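PDB 3H38: tRNA nucleotidyl transferase-related protein from Thermotoga maritima, which is a class II CCA-adding enzyme that uses CTP and ATP to build the CCA end of tRNA, here the piece with its nucleotidyltransferase head domain. Local coordinates for residues A[24-27]-A[28-31]; A[138-142]-A[143-147]; A[307-310]-A[311-314]; A[341-344]-A[345-349]. One frame throughout, in Å; residues are numbered along the deposited sequence.

Contact 1: residues A[24-27]-A[28-31]; sequences RLLG and KFGD
Arg24 and Lys28 are joined along one unbroken run of helix 17-32, and the same i to i+4 step links each residue of 24-27 to its partner in 28-31. Lys28 N gives its hydrogen to Arg24 O at 2.9 Å, and Phe29 N reaches Leu25 O at 2.8 Å. Gly30 N bonds to Leu26 O at a more bent 142° and adds a weak second bond to Gly27 O, while Asp31 N closes the series on Gly27 O at 3.2 Å.

The side chains sort by face. Phe29 carries its CG beside its backbone N (chi1 -59°), which lays the ring back over the preceding turn. Leu25 O sits over one face of the Phe29 ring, 3.3 Å from Phe29 CG and nearer the rim than the ring centre. Farther out, Leu25 CD1 approaches Phe29 CZ at 4.0 Å, the two side chains passing at a slant, and Leu26 CD2 stands 4.3 Å from Phe29 CD1, on the same side of the ring plane. Helix 64-72 completes this greasy side: Tyr70 meets the Phe29 ring edge-to-face and Phe67 touches both Leu26 and Phe29. Leu26 rests on Ile56 and Ile58 of strand 56-60, so large apolar residues suit these positions.

Gly27 and Gly30 are buried, and a CB on Gly30 would press on Gly27 O, whereas Arg24 and Lys28 turn outward, the amine of Lys28 pairing with Glu32. The chemistry is that of an amphipathic helix: backbone polarity is consumed internally, one side packs on the sheet and helix of the catalytic head, and charge is left for the other.

Contact 2: residues A[138-142]-A[143-147]; sequences IKLNP and KDFGL
Lys139 and Asp144 cross at a slant, with the lysine running out almost straight beyond CG. Its aliphatic part lies against the aspartate before the charges meet: Lys139 CD is 3.4 Å from Asp144 CB, and farther along NZ closes a salt bridge to Asp144 OD1 at 2.8 Å. The amine uses the anti lone pair of OD1, away from the second oxygen, which has a longer charge contact with Lys143 NZ. Were Lys139 shortened to alanine, Asp144 would probably lose its close cationic mate and, at its CB, the aliphatic chain beside it.

Phe145 leaves on a different course. With CG opposite its backbone N (chi1 -176°), its ring is brought edge-on to Leu140 O, which lies near the ring plane 3.6 Å from Phe145 CD2. Leu140 CD2 comes in obliquely to Phe145 CE2 at 4.1 Å, and Arg24 of helix 17-32 also touches this phenylalanine.

These residues form the end of a beta hairpin between strands 137-139 and 147-149, antiparallel neighbours in the mixed sheet of the polymerase-type head domain. Lys139 N bonds to Leu147 O at 3.1 Å, and Gly146 N reaches back to Lys139 O. Asp144 to Leu147 makes a type II turn, whose third residue, Gly146, has the positive phi (84°) that glycine adopts readily. Beside it, Ile138 CG2 packs 3.7 Å from Gly146 CA. Ile138 is a buried, branched residue suited to a strand, and it continues onto Val39 of the adjoining strand and Val44 and Leu47 of helix 42-49.

Contact 3: residues A[307-310]-A[311-314]; sequences RNLI and NEIR
Arg314 presents one face of its guanidinium to Ile310: CG1 of the isoleucine lies 3.6 Å above the plane, over its centre. The arginine chain, extended from CG to NE, runs back along the helix to place the group there, and its nitrogens remain available around the rim, NH2 for a salt bridge with Asp293 and NH1 for a hydrogen bond to Tyr291 O. The flat amides of Asn308 and Asn311 stand almost perpendicular, 81° apart. Between them Asn311 ND2 points nearly straight, at 174°, toward Asn308 OD1, but at 3.4 Å the bond is weak.

From here the chain winds into helix 309-328. Ile313 N donates to Leu309 O at 3.0 Å and Arg314 N to Ile310 O at the same distance, while the bonds that Asn311 N and Glu312 N make to Asn308 O are weak. Leu309 CG and Ile313 CD1 meet at 4.0 Å on the buried side, where His285 of helix 279-287 touches both and Trp296 of helix 293-302 packs on Leu309 and Ile310.

An isoleucine suits this place, Ile310, because its apolar branch can support a flat cation without competing for its hydrogens. The arginine is thereby gripped in two ways, by carbon over a face and by oxygens at its nitrogens, which probably restricts its rotation and ties the start of this helix to the region around Tyr291 and Asp293.

Contact 4: residues A[341-344]-A[345-349]; sequences KGVS and NETIC
Ser344 holds OG between its backbone N and carbonyl carbon (chi1 77°), and this rotation turns the hydroxyl oxygen toward the first turn of helix 345-352. There it accepts from Thr347 N at 2.8 Å, with an angle of 158° at the hydrogen: the N-cap bond of this helix. Serine suits the position because its short side chain can stand in for the carbonyl that a preceding turn would have supplied. Its own carbonyl starts the regular pattern, taking Ile348 N at 3.1 Å, and Cys349 N follows onto Asn345 O. With a valine in place of Ser344, Thr347 N is likely to be left without its capping acceptor, and the first turn to fray more easily.

Just before the cap, Val343 points its CB toward the helix. This CB lies 3.9 Å from Thr347 CG2, the two side chains crossing at about a right angle, and Val343 CG2 meets Ile348 CG1 at 4.0 Å. Val343 (N') and Ile348 (N4) make the hydrophobic staple that accompanies this cap, with Thr347 CG2 packed beside them. Thr347 serves both, its CG2 against Val343 and its OG1 near the bound water.

The helix is set among others: Ile348 touches Val270 and Cys349 touches Leu263 and Ile267 of helix 254-274, while Thr347 rests on Val316 of helix 309-328. Glu346 sends its OE2 to Asp278 N. On the polar side one water accepts from Ser344 N and sits 2.9 Å from Thr347 OG1.

Contacts 1 and 2 belong to the nucleotidyltransferase head and touch each other, Arg24 CG lying 3.6 Å from Phe145 CE2; contacts 3 and 4 lie on the opposite side of the chain's centre, in the helical part. All four are partly buried. Contact 1 buries Leu26 and Phe29 against helix 64-72 and exposes Arg24 and Lys28, whereas contact 2 combines strand pairing with a salt bridge, its charged turn residues at the surface and Ile138 and Leu140 buried. Contacts 3 and 4 both concern helix starts, and Glu312 CB lies 3.7 Å from Thr347 OG1; the first relies on an arginine with an isoleucine over one face, the second on a serine cap.

Contact 1: residues A[24-27]-A[28-31]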
loop_
_atom_site.group_PDB
_atom_site.type_symbol
_atom_site.label_atom_id
_atom_site.label_comp_id
_atom_site.label_asym_id
_atom_site.label_seq_id
_atom_site.Cartn_x
_atom_site.Cartn_y
_atom_site.Cartn_z
ATOM N N ARG A 24 24.631 -13.537 -17.124
ATOM C CA ARG A 24 25.412 -14.424 -17.994
ATOM C C ARG A 24 25.766 -15.750 -17.305
ATOM O O ARG A 24 25.445 -16.833 -17.815
ATOM C CB ARG A 24 26.647 -13.712 -18.554
ATOM C CG ARG A 24 26.309 -12.661 -19.612
ATOM C CD ARG A 24 27.554 -12.061 -20.318
ATOM N NE ARG A 24 27.199 -11.474 -21.616
ATOM C CZ ARG A 24 27.177 -10.167 -21.855
ATOM N NH1 ARG A 24 27.533 -9.324 -20.890
ATOM N NH2 ARG A 24 26.824 -9.700 -23.056
ATOM N N LEU A 25 26.335 -15.668 -16.128
ATOM C CA LEU A 25 26.654 -16.846 -15.370
ATOM C C LEU A 25 25.487 -17.735 -15.172
ATOM O O LEU A 25 25.602 -18.898 -15.307
ATOM C CB LEU A 25 27.116 -16.453 -13.999
ATOM C CG LEU A 25 28.525 -15.986 -13.846
ATOM C CD1 LEU A 25 29.024 -16.562 -12.558
ATOM C CD2 LEU A 25 29.299 -16.486 -15.006
ATOM N N LEU A 26 24.358 -17.151 -14.820
ATOM C CA LEU A 26 23.142 -17.902 -14.572
ATOM C C LEU A 26 22.731 -18.640 -15.841
ATOM O O LEU A 26 22.330 -19.814 -15.785
ATOM C CB LEU A 26 22.023 -16.995 -14.068
ATOM C CG LEU A 26 22.218 -16.364 -12.682
ATOM C CD1 LEU A 26 21.225 -15.240 -12.437
ATOM C CD2 LEU A 26 22.118 -17.394 -11.575
ATOM N N GLY A 27 22.847 -17.960 -16.980
ATOM C CA GLY A 27 22.514 -18.565 -18.256
ATOM C C GLY A 27 23.390 -19.785 -18.434
ATOM O O GLY A 27 22.917 -20.878 -18.754
ATOM N N LYS A 28 24.667 -19.575 -18.195
ATOM C CA LYS A 28 25.681 -20.591 -18.313
ATOM C C LYS A 28 25.433 -21.781 -17.418
ATOM O O LYS A 28 25.560 -22.882 -17.887
ATOM C CB LYS A 28 27.057 -19.996 -18.061
ATOM C CG LYS A 28 28.100 -20.315 -19.088
ATOM C CD LYS A 28 28.668 -21.705 -18.950
ATOM C CE LYS A 28 28.618 -22.487 -20.278
ATOM N NZ LYS A 28 29.340 -23.795 -20.297
ATOM N N PHE A 29 25.044 -21.557 -16.160
ATOM C CA PHE A 29 24.628 -22.649 -15.272
ATOM C C PHE A 29 23.436 -23.378 -15.859
ATOM O O PHE A 29 23.300 -24.585 -15.683
ATOM C CB PHE A 29 24.233 -22.157 -13.878
ATOM C CG PHE A 29 25.319 -21.431 -13.152
ATOM C CD1 PHE A 29 25.013 -20.599 -12.086
ATOM C CD2 PHE A 29 26.648 -21.564 -13.538
ATOM C CE1 PHE A 29 26.016 -19.917 -11.414
ATOM C CE2 PHE A 29 27.652 -20.886 -12.869
ATOM C CZ PHE A 29 27.336 -20.060 -11.809
ATOM N N GLY A 30 22.562 -22.641 -16.543
ATOM C CA GLY A 30 21.367 -23.227 -17.126
ATOM C C GLY A 30 21.767 -24.339 -18.077
ATOM O O GLY A 30 21.304 -25.466 -17.950
ATOM N N ASP A 31 22.646 -24.014 -19.021
ATOM C CA ASP A 31 23.153 -24.977 -19.989
ATOM C C ASP A 31 23.842 -26.165 -19.323
ATOM O O ASP A 31 23.703 -27.301 -19.768
ATOM C CB ASP A 31 24.154 -24.309 -20.925
ATOM C CG ASP A 31 23.484 -23.458 -21.975
ATOM O OD1 ASP A 31 22.236 -23.358 -21.924
ATOM O OD2 ASP A 31 24.198 -22.900 -22.847
#

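Contact 2: residues A[138-142]-A[143-147]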
loop_
_atom_site.group_PDB
_atom_site.type_symbol
_atom_site.label_atom_id
_atom_site.label_comp_id
_atom_site.label_asym_id
_atom_site.label_seq_id
_atom_site.Cartn_x
_atom_site.Cartn_y
_atom_site.Cartn_z
ATOM N N ILE A 138 13.206 -12.560 -20.852
ATOM C CA ILE A 138 14.442 -12.490 -21.604
ATOM C C ILE A 138 15.246 -13.709 -21.218
ATOM O O ILE A 138 15.457 -13.994 -20.033
ATOM C CB ILE A 138 15.279 -11.233 -21.293
ATOM C CG1 ILE A 138 14.552 -9.957 -21.745
ATOM C CG2 ILE A 138 16.659 -11.342 -21.991
ATOM C CD1 ILE A 138 15.088 -8.674 -21.098
ATOM N N LYS A 139 15.688 -14.425 -22.229
ATOM C CA LYS A 139 16.356 -15.687 -22.017
ATOM C C LYS A 139 17.815 -15.446 -21.708
ATOM O O LYS A 139 18.474 -14.679 -22.406
ATOM C CB LYS A 139 16.200 -16.559 -23.261
ATOM C CG LYS A 139 16.801 -17.923 -23.121
ATOM C CD LYS A 139 16.283 -18.820 -24.223
ATOM C CE LYS A 139 16.667 -20.291 -23.947
ATOM N NZ LYS A 139 16.530 -21.058 -25.195
ATOM N N LEU A 140 18.325 -16.129 -20.688
ATOM C CA LEU A 140 19.728 -15.986 -20.287
ATOM C C LEU A 140 20.736 -17.030 -20.799
ATOM O O LEU A 140 21.933 -16.827 -20.648
ATOM C CB LEU A 140 19.827 -15.868 -18.765
ATOM C CG LEU A 140 18.943 -14.723 -18.244
ATOM C CD1 LEU A 140 19.220 -14.421 -16.776
ATOM C CD2 LEU A 140 19.156 -13.461 -19.102
ATOM N N ASN A 141 20.271 -18.135 -21.381
ATOM C CA ASN A 141 21.190 -19.171 -21.842
ATOM C C ASN A 141 22.038 -18.583 -22.966
ATOM O O ASN A 141 21.519 -17.785 -23.768
ATOM C CB ASN A 141 20.443 -20.413 -22.328
ATOM C CG ASN A 141 19.558 -21.044 -21.246
ATOM O OD1 ASN A 141 19.983 -21.961 -20.510
ATOM N ND2 ASN A 141 18.320 -20.566 -21.153
ATOM N N PRO A 142 23.344 -18.944 -23.003
ATOM C CA PRO A 142 24.371 -18.319 -23.854
ATOM C C PRO A 142 23.967 -18.094 -25.316
ATOM O O PRO A 142 24.028 -16.950 -25.774
ATOM C CB PRO A 142 25.541 -19.293 -23.740
ATOM C CG PRO A 142 25.442 -19.777 -22.306
ATOM C CD PRO A 142 23.947 -19.873 -22.022
ATOM N N LYS A 143 23.544 -19.130 -26.036
ATOM C CA LYS A 143 23.139 -18.908 -27.425
ATOM C C LYS A 143 21.987 -17.887 -27.556
ATOM O O LYS A 143 21.932 -17.124 -28.523
ATOM C CB LYS A 143 22.757 -20.225 -28.150
ATOM C CG LYS A 143 22.038 -19.954 -29.489
ATOM C CD LYS A 143 21.964 -21.140 -30.412
ATOM C CE LYS A 143 20.587 -21.239 -31.064
ATOM N NZ LYS A 143 20.185 -20.100 -31.900
ATOM N N ASP A 144 21.057 -17.879 -26.603
ATOM C CA ASP A 144 19.881 -17.015 -26.736
ATOM C C ASP A 144 19.929 -15.788 -25.841
ATOM O O ASP A 144 18.957 -15.048 -25.763
ATOM C CB ASP A 144 18.560 -17.813 -26.567
ATOM C CG ASP A 144 18.364 -18.867 -27.698
ATOM O OD1 ASP A 144 17.706 -19.923 -27.478
ATOM O OD2 ASP A 144 18.903 -18.641 -28.813
ATOM N N PHE A 145 21.070 -15.556 -25.192
ATOM C CA PHE A 145 21.217 -14.423 -24.278
ATOM C C PHE A 145 20.701 -13.100 -24.867
ATOM O O PHE A 145 21.102 -12.713 -25.969
ATOM C CB PHE A 145 22.673 -14.258 -23.857
ATOM C CG PHE A 145 22.888 -13.173 -22.846
ATOM C CD1 PHE A 145 23.315 -11.909 -23.239
ATOM C CD2 PHE A 145 22.652 -13.409 -21.501
ATOM C CE1 PHE A 145 23.510 -10.883 -22.293
ATOM C CE2 PHE A 145 22.860 -12.403 -20.540
ATOM C CZ PHE A 145 23.286 -11.128 -20.942
ATOM N N GLY A 146 19.816 -12.419 -24.126
ATOM C CA GLY A 146 19.275 -11.138 -24.549
ATOM C C GLY A 146 18.092 -11.221 -25.502
ATOM O O GLY A 146 17.722 -10.224 -26.139
ATOM N N LEU A 147 17.504 -12.410 -25.601
ATOM C CA LEU A 147 16.324 -12.632 -26.432
ATOM C C LEU A 147 15.046 -12.234 -25.702
ATOM O O LEU A 147 14.698 -12.818 -24.681
ATOM C CB LEU A 147 16.210 -14.109 -26.868
ATOM C CG LEU A 147 15.116 -14.321 -27.930
ATOM C CD1 LEU A 147 15.339 -13.455 -29.170
ATOM C CD2 LEU A 147 14.987 -15.774 -28.336
#

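Contact 3: residues A[307-310]-A[311-314]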
loop_
_atom_site.group_PDB
_atom_site.type_symbol
_atom_site.label_atom_id
_atom_site.label_comp_id
_atom_site.label_asym_id
_atom_site.label_seq_id
_atom_site.Cartn_x
_atom_site.Cartn_y
_atom_site.Cartn_z
ATOM N N ARG A 307 -10.990 -4.213 16.134
ATOM C CA ARG A 307 -12.367 -4.095 16.600
ATOM C C ARG A 307 -12.711 -2.654 17.003
ATOM O O ARG A 307 -13.813 -2.173 16.749
ATOM C CB ARG A 307 -12.630 -5.061 17.770
ATOM C CG ARG A 307 -12.582 -6.556 17.412
ATOM C CD ARG A 307 -13.013 -7.447 18.585
ATOM N NE ARG A 307 -14.414 -7.246 18.976
ATOM C CZ ARG A 307 -15.443 -7.936 18.481
ATOM N NH1 ARG A 307 -15.226 -8.874 17.566
ATOM N NH2 ARG A 307 -16.689 -7.690 18.896
ATOM N N ASN A 308 -11.760 -1.977 17.596
ATOM C CA ASN A 308 -11.940 -0.639 18.093
ATOM C C ASN A 308 -12.117 0.406 17.022
ATOM O O ASN A 308 -12.465 1.490 17.322
ATOM C CB ASN A 308 -10.745 -0.256 18.952
ATOM C CG ASN A 308 -11.142 0.226 20.318
ATOM O OD1 ASN A 308 -11.151 1.424 20.597
ATOM N ND2 ASN A 308 -11.486 -0.705 21.187
ATOM N N LEU A 309 -11.810 0.079 15.784
ATOM C CA LEU A 309 -11.712 1.052 14.706
ATOM C C LEU A 309 -13.010 1.816 14.498
ATOM O O LEU A 309 -12.997 3.032 14.221
ATOM C CB LEU A 309 -11.277 0.378 13.394
ATOM C CG LEU A 309 -11.285 1.295 12.169
ATOM C CD1 LEU A 309 -10.154 2.374 12.232
ATOM C CD2 LEU A 309 -11.275 0.505 10.866
ATOM N N ILE A 310 -14.127 1.100 14.625
ATOM C CA ILE A 310 -15.423 1.724 14.458
ATOM C C ILE A 310 -15.627 2.792 15.541
ATOM O O ILE A 310 -16.202 3.838 15.277
ATOM C CB ILE A 310 -16.561 0.709 14.428
ATOM C CG1 ILE A 310 -17.816 1.341 13.813
ATOM C CG2 ILE A 310 -16.827 0.146 15.829
ATOM C CD1 ILE A 310 -17.618 1.895 12.415
ATOM N N ASN A 311 -15.100 2.551 16.738
ATOM C CA ASN A 311 -15.165 3.549 17.802
ATOM C C ASN A 311 -14.494 4.869 17.416
ATOM O O ASN A 311 -15.051 5.943 17.678
ATOM C CB ASN A 311 -14.531 3.029 19.098
ATOM C CG ASN A 311 -15.276 1.857 19.687
ATOM O OD1 ASN A 311 -16.500 1.791 19.618
ATOM N ND2 ASN A 311 -14.535 0.919 20.279
ATOM N N GLU A 312 -13.300 4.775 16.818
ATOM C CA GLU A 312 -12.457 5.942 16.509
ATOM C C GLU A 312 -13.002 6.745 15.347
ATOM O O GLU A 312 -12.965 7.982 15.356
ATOM C CB GLU A 312 -11.032 5.513 16.184
ATOM C CG GLU A 312 -10.347 4.749 17.312
ATOM C CD GLU A 312 -9.410 3.652 16.808
ATOM O OE1 GLU A 312 -9.476 2.531 17.353
ATOM O OE2 GLU A 312 -8.620 3.906 15.868
ATOM N N ILE A 313 -13.499 6.030 14.346
ATOM C CA ILE A 313 -14.179 6.647 13.222
ATOM C C ILE A 313 -15.374 7.428 13.738
ATOM O O ILE A 313 -15.570 8.592 13.393
ATOM C CB ILE A 313 -14.635 5.577 12.205
ATOM C CG1 ILE A 313 -13.412 5.039 11.451
ATOM C CG2 ILE A 313 -15.687 6.133 11.254
ATOM C CD1 ILE A 313 -13.721 3.973 10.388
ATOM N N ARG A 314 -16.152 6.782 14.597
ATOM C CA ARG A 314 -17.369 7.362 15.126
ATOM C C ARG A 314 -17.075 8.597 15.952
ATOM O O ARG A 314 -17.828 9.565 15.914
ATOM C CB ARG A 314 -18.156 6.326 15.924
ATOM C CG ARG A 314 -18.825 5.329 15.006
ATOM C CD ARG A 314 -19.674 4.323 15.742
ATOM N NE ARG A 314 -20.571 3.650 14.805
ATOM C CZ ARG A 314 -21.118 2.459 15.022
ATOM N NH1 ARG A 314 -21.923 1.919 14.115
ATOM N NH2 ARG A 314 -20.859 1.812 16.150
#

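Contact 4: residues A[341-344]-A[345-349]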
loop_
_atom_site.group_PDB
_atom_site.type_symbol
_atom_site.label_atom_id
_atom_site.label_comp_id
_atom_site.label_asym_id
_atom_site.label_seq_id
_atom_site.Cartn_x
_atom_site.Cartn_y
_atom_site.Cartn_z
ATOM N N LYS A 341 -7.249 14.144 22.280
ATOM C CA LYS A 341 -6.395 13.953 23.456
ATOM C C LYS A 341 -5.276 12.913 23.306
ATOM O O LYS A 341 -4.084 13.253 23.402
ATOM C CB LYS A 341 -7.221 13.672 24.713
ATOM C CG LYS A 341 -6.351 13.303 25.914
ATOM C CD LYS A 341 -7.176 13.034 27.161
ATOM C CE LYS A 341 -6.289 12.599 28.318
ATOM N NZ LYS A 341 -7.097 12.315 29.537
ATOM N N GLY A 342 -5.647 11.655 23.086
ATOM C CA GLY A 342 -4.642 10.614 22.911
ATOM C C GLY A 342 -5.072 9.680 21.799
ATOM O O GLY A 342 -5.340 8.506 22.012
ATOM N N VAL A 343 -5.152 10.220 20.595
ATOM C CA VAL A 343 -5.765 9.501 19.501
ATOM C C VAL A 343 -4.721 9.013 18.519
ATOM O O VAL A 343 -3.582 9.502 18.492
ATOM C CB VAL A 343 -6.782 10.399 18.754
ATOM C CG1 VAL A 343 -7.903 10.846 19.694
ATOM C CG2 VAL A 343 -6.068 11.615 18.138
ATOM N N SER A 344 -5.120 8.037 17.712
ATOM C CA SER A 344 -4.256 7.496 16.679
ATOM C C SER A 344 -3.910 8.570 15.659
ATOM O O SER A 344 -4.701 9.478 15.396
ATOM C CB SER A 344 -4.962 6.347 15.962
ATOM O OG SER A 344 -5.926 6.836 15.047
ATOM N N ASN A 345 -2.721 8.458 15.086
ATOM C CA ASN A 345 -2.357 9.248 13.920
ATOM C C ASN A 345 -3.430 9.202 12.849
ATOM O O ASN A 345 -3.678 10.187 12.164
ATOM C CB ASN A 345 -1.067 8.709 13.320
ATOM C CG ASN A 345 0.139 9.028 14.162
ATOM O OD1 ASN A 345 1.276 8.884 13.706
ATOM N ND2 ASN A 345 -0.096 9.476 15.402
ATOM N N GLU A 346 -4.052 8.035 12.689
ATOM C CA GLU A 346 -5.049 7.858 11.644
ATOM C C GLU A 346 -6.264 8.741 11.910
ATOM O O GLU A 346 -6.810 9.356 10.983
ATOM C CB GLU A 346 -5.438 6.380 11.497
ATOM C CG GLU A 346 -4.350 5.529 10.836
ATOM C CD GLU A 346 -3.152 5.284 11.746
ATOM O OE1 GLU A 346 -3.350 5.093 12.961
ATOM O OE2 GLU A 346 -2.008 5.274 11.249
ATOM N N THR A 347 -6.669 8.806 13.179
ATOM C CA THR A 347 -7.763 9.662 13.600
ATOM C C THR A 347 -7.414 11.118 13.305
ATOM O O THR A 347 -8.278 11.925 12.963
ATOM C CB THR A 347 -8.048 9.515 15.107
ATOM O OG1 THR A 347 -8.657 8.246 15.362
ATOM C CG2 THR A 347 -8.990 10.633 15.591
ATOM N N ILE A 348 -6.139 11.446 13.440
ATOM C CA ILE A 348 -5.707 12.817 13.217
ATOM C C ILE A 348 -5.947 13.161 11.766
ATOM O O ILE A 348 -6.649 14.129 11.459
ATOM C CB ILE A 348 -4.221 13.009 13.563
ATOM C CG1 ILE A 348 -4.040 13.142 15.080
ATOM C CG2 ILE A 348 -3.658 14.214 12.848
ATOM C CD1 ILE A 348 -2.620 13.405 15.497
ATOM N N CYS A 349 -5.375 12.347 10.879
ATOM C CA CYS A 349 -5.585 12.480 9.437
ATOM C C CYS A 349 -7.065 12.663 9.142
ATOM O O CYS A 349 -7.464 13.538 8.367
ATOM C CB CYS A 349 -5.112 11.210 8.731
ATOM S SG CYS A 349 -3.403 10.752 9.057
HETATM O O HOH W 1 -8.168 6.960 17.956
#